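RNase NGR3 (Nicotiana glutinosa, PDB 1VD3) probably cleaves single-stranded RNA as a secreted plant endoribonuclease of the RNase T2 family, here holding the nucleotide 2'-UMP. Local coordinates at residues Arg92-Glu97 with Ala111-Ala116. Sequence-based numbering, arbitrary orientation.
Sequences RFWSHE and AYFQAA. With U2P (phosphoric acid mono-[2-(2,4-dioxo-3,4-dihydro-2H-pyrimidin-1-yl)-4-hydroxy-5-hydroxymethyl-tetrahydro-furan-3-yl] ester), chain B.
The ring edge of F113 points at the backbone O of W94: its CZ lies 3.6 Å from that oxygen, which sits in the plane of the phenyl ring, while CE2 touches CB of W94 at 3.9 Å. This is the tight part of the contact, and it is buried. Y112, its neighbour on the same helix, lies against one face of F113, with CD2 3.9 Å above the ring plane and displaced from the ring centre. With CG anti to the carbonyl carbon (chi1 -59°), the indole of W94 turns from helix 109-123, so that CB meets F113, and its NE1 bonds to the carbonyl of W80. The phenol end is looser: Y112 OH stays 3.9 Å from O of E97 and instead bonds to the carbonyl of L45, on strand 41-48. The helix side facing the nucleotide is partly exposed at H96. There NE2 of H96 donates a hydrogen bond (160°) to O1P of U2P at the imidazole edge; their 2.4 Å separation is unusually short, its exact value doubtful. E97, predicted to be an active-site residue, brings OE1 within 2.6 Å of U2P O3P, while W46 NE1 holds its OE2. A leucine in place of H96 would probably leave O1P without this N-H donor and the phosphate less firmly held. Helix 91-102 thus joins the apolar contact of F113 with W94 to polar recognition of U2P, also hydrogen-bonded to H43, K100 and H101, consistent with an RNase T2 active site.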
ATOM      1  N   ARG A  92       0.219 -14.278  -8.201  1.00 25.99           N
ATOM      2  CA  ARG A  92       0.689 -14.941  -6.988  1.00 27.86           C
ATOM      3  C   ARG A  92       0.535 -13.999  -5.802  1.00 25.47           C
ATOM      4  O   ARG A  92       0.046 -14.388  -4.740  1.00 22.56           O
ATOM      5  CB  ARG A  92       2.164 -15.344  -7.113  1.00 31.45           C
ATOM      6  CG  ARG A  92       2.751 -15.867  -5.804  1.00 40.47           C
ATOM      7  CD  ARG A  92       4.256 -16.118  -5.872  1.00 47.04           C
ATOM      8  NE  ARG A  92       4.601 -17.297  -6.663  1.00 52.68           N
ATOM      9  CZ  ARG A  92       5.836 -17.780  -6.778  1.00 56.63           C
ATOM     10  NH1 ARG A  92       6.844 -17.186  -6.154  1.00 56.64           N
ATOM     11  NH2 ARG A  92       6.065 -18.857  -7.520  1.00 58.17           N
ATOM     12  N   PHE A  93       0.967 -12.758  -5.994  1.00 19.85           N
ATOM     13  CA  PHE A  93       0.894 -11.742  -4.953  1.00 19.92           C
ATOM     14  C   PHE A  93      -0.560 -11.455  -4.573  1.00 17.85           C
ATOM     15  O   PHE A  93      -0.889 -11.346  -3.391  1.00 15.75           O
ATOM     16  CB  PHE A  93       1.593 -10.470  -5.439  1.00 17.96           C
ATOM     17  CG  PHE A  93       1.640  -9.366  -4.419  1.00 21.38           C
ATOM     18  CD1 PHE A  93       1.818  -9.646  -3.066  1.00 19.65           C
ATOM     19  CD2 PHE A  93       1.555  -8.036  -4.821  1.00 19.96           C
ATOM     20  CE1 PHE A  93       1.911  -8.613  -2.127  1.00 18.96           C
ATOM     21  CE2 PHE A  93       1.647  -6.999  -3.892  1.00 21.87           C
ATOM     22  CZ  PHE A  93       1.826  -7.290  -2.542  1.00 19.91           C
ATOM     23  N   TRP A  94      -1.429 -11.346  -5.570  1.00 17.53           N
ATOM     24  CA  TRP A  94      -2.841 -11.083  -5.301  1.00 19.59           C
ATOM     25  C   TRP A  94      -3.470 -12.277  -4.607  1.00 18.88           C
ATOM     26  O   TRP A  94      -4.330 -12.124  -3.739  1.00 16.69           O
ATOM     27  CB  TRP A  94      -3.600 -10.785  -6.597  1.00 17.14           C
ATOM     28  CG  TRP A  94      -3.049  -9.611  -7.340  1.00 18.13           C
ATOM     29  CD1 TRP A  94      -2.512  -8.476  -6.798  1.00 16.08           C
ATOM     30  CD2 TRP A  94      -2.973  -9.451  -8.760  1.00 18.88           C
ATOM     31  NE1 TRP A  94      -2.101  -7.625  -7.791  1.00 16.71           N
ATOM     32  CE2 TRP A  94      -2.372  -8.197  -9.007  1.00 18.69           C
ATOM     33  CE3 TRP A  94      -3.356 -10.245  -9.851  1.00 22.40           C
ATOM     34  CZ2 TRP A  94      -2.140  -7.718 -10.299  1.00 19.60           C
ATOM     35  CZ3 TRP A  94      -3.127  -9.768 -11.135  1.00 21.29           C
ATOM     36  CH2 TRP A  94      -2.523  -8.515 -11.348  1.00 21.65           C
ATOM     37  N   SER A  95      -3.044 -13.474  -4.995  1.00 18.35           N
ATOM     38  CA  SER A  95      -3.570 -14.682  -4.381  1.00 19.68           C
ATOM     39  C   SER A  95      -3.164 -14.686  -2.914  1.00 18.94           C
ATOM     40  O   SER A  95      -3.974 -14.967  -2.030  1.00 17.68           O
ATOM     41  CB  SER A  95      -3.010 -15.921  -5.074  1.00 21.28           C
ATOM     42  OG  SER A  95      -3.414 -17.094  -4.396  1.00 27.62           O
ATOM     43  N   HIS A  96      -1.896 -14.369  -2.669  1.00 16.69           N
ATOM     44  CA  HIS A  96      -1.351 -14.322  -1.324  1.00 16.72           C
ATOM     45  C   HIS A  96      -2.095 -13.332  -0.431  1.00 13.65           C
ATOM     46  O   HIS A  96      -2.456 -13.661   0.695  1.00 14.22           O
ATOM     47  CB  HIS A  96       0.128 -13.938  -1.373  1.00 16.81           C
ATOM     48  CG  HIS A  96       0.693 -13.563  -0.039  1.00 19.34           C
ATOM     49  ND1 HIS A  96       0.884 -14.479   0.973  1.00 20.31           N
ATOM     50  CD2 HIS A  96       1.089 -12.367   0.456  1.00 18.97           C
ATOM     51  CE1 HIS A  96       1.372 -13.864   2.036  1.00 19.59           C
ATOM     52  NE2 HIS A  96       1.507 -12.581   1.747  1.00 18.92           N
ATOM     53  N   GLU A  97      -2.300 -12.113  -0.925  1.00 15.01           N
ATOM     54  CA  GLU A  97      -2.998 -11.099  -0.145  1.00 15.04           C
ATOM     55  C   GLU A  97      -4.449 -11.507   0.097  1.00 15.42           C
ATOM     56  O   GLU A  97      -4.986 -11.288   1.183  1.00 13.26           O
ATOM     57  CB  GLU A  97      -2.929  -9.741  -0.852  1.00 16.37           C
ATOM     58  CG  GLU A  97      -1.527  -9.131  -0.849  1.00 17.05           C
ATOM     59  CD  GLU A  97      -1.028  -8.802   0.553  1.00 20.49           C
ATOM     60  OE1 GLU A  97       0.123  -9.161   0.882  1.00 19.10           O
ATOM     61  OE2 GLU A  97      -1.781  -8.170   1.324  1.00 15.79           O
ATOM     62  N   ALA A 111     -15.263  -7.572  -4.267  1.00 14.28           N
ATOM     63  CA  ALA A 111     -15.455  -6.395  -3.425  1.00 13.18           C
ATOM     64  C   ALA A 111     -14.147  -6.016  -2.750  1.00 14.57           C
ATOM     65  O   ALA A 111     -13.847  -4.833  -2.579  1.00 12.97           O
ATOM     66  CB  ALA A 111     -16.527  -6.669  -2.368  1.00 15.32           C
ATOM     67  N   TYR A 112     -13.379  -7.032  -2.364  1.00 12.69           N
ATOM     68  CA  TYR A 112     -12.090  -6.825  -1.708  1.00 14.24           C
ATOM     69  C   TYR A 112     -11.123  -6.095  -2.635  1.00 14.82           C
ATOM     70  O   TYR A 112     -10.512  -5.093  -2.262  1.00 11.00           O
ATOM     71  CB  TYR A 112     -11.481  -8.177  -1.305  1.00 14.46           C
ATOM     72  CG  TYR A 112     -10.127  -8.069  -0.630  1.00 14.20           C
ATOM     73  CD1 TYR A 112     -10.012  -7.614   0.687  1.00 13.97           C
ATOM     74  CD2 TYR A 112      -8.964  -8.397  -1.317  1.00 13.98           C
ATOM     75  CE1 TYR A 112      -8.764  -7.489   1.300  1.00 16.70           C
ATOM     76  CE2 TYR A 112      -7.714  -8.275  -0.720  1.00 14.06           C
ATOM     77  CZ  TYR A 112      -7.621  -7.818   0.587  1.00 14.82           C
ATOM     78  OH  TYR A 112      -6.385  -7.677   1.165  1.00 16.20           O
ATOM     79  N   PHE A 113     -10.964  -6.604  -3.848  1.00 10.15           N
ATOM     80  CA  PHE A 113     -10.046  -5.953  -4.770  1.00 13.98           C
ATOM     81  C   PHE A 113     -10.545  -4.590  -5.251  1.00 14.89           C
ATOM     82  O   PHE A 113      -9.756  -3.657  -5.409  1.00 13.86           O
ATOM     83  CB  PHE A 113      -9.735  -6.889  -5.941  1.00 11.49           C
ATOM     84  CG  PHE A 113      -8.852  -8.037  -5.553  1.00 15.90           C
ATOM     85  CD1 PHE A 113      -9.394  -9.257  -5.169  1.00 16.33           C
ATOM     86  CD2 PHE A 113      -7.470  -7.873  -5.504  1.00 18.52           C
ATOM     87  CE1 PHE A 113      -8.566 -10.302  -4.737  1.00 14.64           C
ATOM     88  CE2 PHE A 113      -6.636  -8.908  -5.074  1.00 19.10           C
ATOM     89  CZ  PHE A 113      -7.189 -10.125  -4.690  1.00 17.74           C
ATOM     90  N   GLN A 114     -11.853  -4.462  -5.451  1.00 14.50           N
ATOM     91  CA  GLN A 114     -12.413  -3.189  -5.899  1.00 12.24           C
ATOM     92  C   GLN A 114     -12.205  -2.139  -4.807  1.00 11.41           C
ATOM     93  O   GLN A 114     -11.886  -0.991  -5.091  1.00 13.06           O
ATOM     94  CB  GLN A 114     -13.905  -3.336  -6.192  1.00 13.86           C
ATOM     95  CG  GLN A 114     -14.527  -2.095  -6.803  1.00 20.09           C
ATOM     96  CD  GLN A 114     -14.051  -1.851  -8.221  1.00 21.03           C
ATOM     97  OE1 GLN A 114     -14.302  -2.657  -9.118  1.00 24.32           O
ATOM     98  NE2 GLN A 114     -13.358  -0.737  -8.433  1.00 21.17           N
ATOM     99  N   ALA A 115     -12.383  -2.547  -3.558  1.00 11.21           N
ATOM    100  CA  ALA A 115     -12.193  -1.647  -2.429  1.00 12.17           C
ATOM    101  C   ALA A 115     -10.769  -1.096  -2.439  1.00 13.18           C
ATOM    102  O   ALA A 115     -10.563   0.106  -2.318  1.00 12.87           O
ATOM    103  CB  ALA A 115     -12.459  -2.386  -1.117  1.00 11.55           C
ATOM    104  N   ALA A 116      -9.789  -1.985  -2.588  1.00 14.53           N
ATOM    105  CA  ALA A 116      -8.391  -1.574  -2.615  1.00 15.29           C
ATOM    106  C   ALA A 116      -8.160  -0.563  -3.733  1.00 15.95           C
ATOM    107  O   ALA A 116      -7.529   0.480  -3.530  1.00 12.88           O
ATOM    108  CB  ALA A 116      -7.492  -2.789  -2.817  1.00 13.08           C
TER
HETATM  109  O5' U2P B 214       6.967  -6.147   6.995  1.00 47.66           O
HETATM  110  C5' U2P B 214       5.986  -6.922   7.726  1.00 37.50           C
HETATM  111  C4' U2P B 214       5.169  -7.785   6.755  1.00 34.84           C
HETATM  112  O4' U2P B 214       4.137  -8.561   7.528  1.00 32.96           O
HETATM  113  C1' U2P B 214       2.687  -8.308   7.150  1.00 31.77           C
HETATM  114  N1  U2P B 214       1.801  -7.674   8.221  1.00 28.14           N
HETATM  115  C6  U2P B 214       2.434  -6.719   8.980  1.00 24.92           C
HETATM  116  C5  U2P B 214       1.726  -5.854   9.854  1.00 27.00           C
HETATM  117  C4  U2P B 214       0.261  -6.033   9.974  1.00 24.74           C
HETATM  118  O4  U2P B 214      -0.441  -5.267  10.626  1.00 24.13           O
HETATM  119  N3  U2P B 214      -0.286  -7.155   9.275  1.00 23.63           N
HETATM  120  C2  U2P B 214       0.420  -8.024   8.409  1.00 23.96           C
HETATM  121  O2  U2P B 214      -0.144  -8.967   7.895  1.00 28.27           O
HETATM  122  C2' U2P B 214       2.889  -7.672   5.758  1.00 32.50           C
HETATM  123  O2' U2P B 214       3.045  -8.670   4.704  1.00 32.98           O
HETATM  124  P   U2P B 214       1.909  -9.501   4.002  1.00 21.39           P
HETATM  125  O1P U2P B 214       1.969 -10.621   3.098  1.00 27.21           O
HETATM  126  O2P U2P B 214       0.723  -9.562   4.911  1.00 29.26           O
HETATM  127  O3P U2P B 214       1.475  -8.539   3.003  1.00 25.63           O
HETATM  128  C3' U2P B 214       4.234  -6.934   5.862  1.00 32.12           C
HETATM  129  O3' U2P B 214       4.799  -6.813   4.504  1.00 31.16           O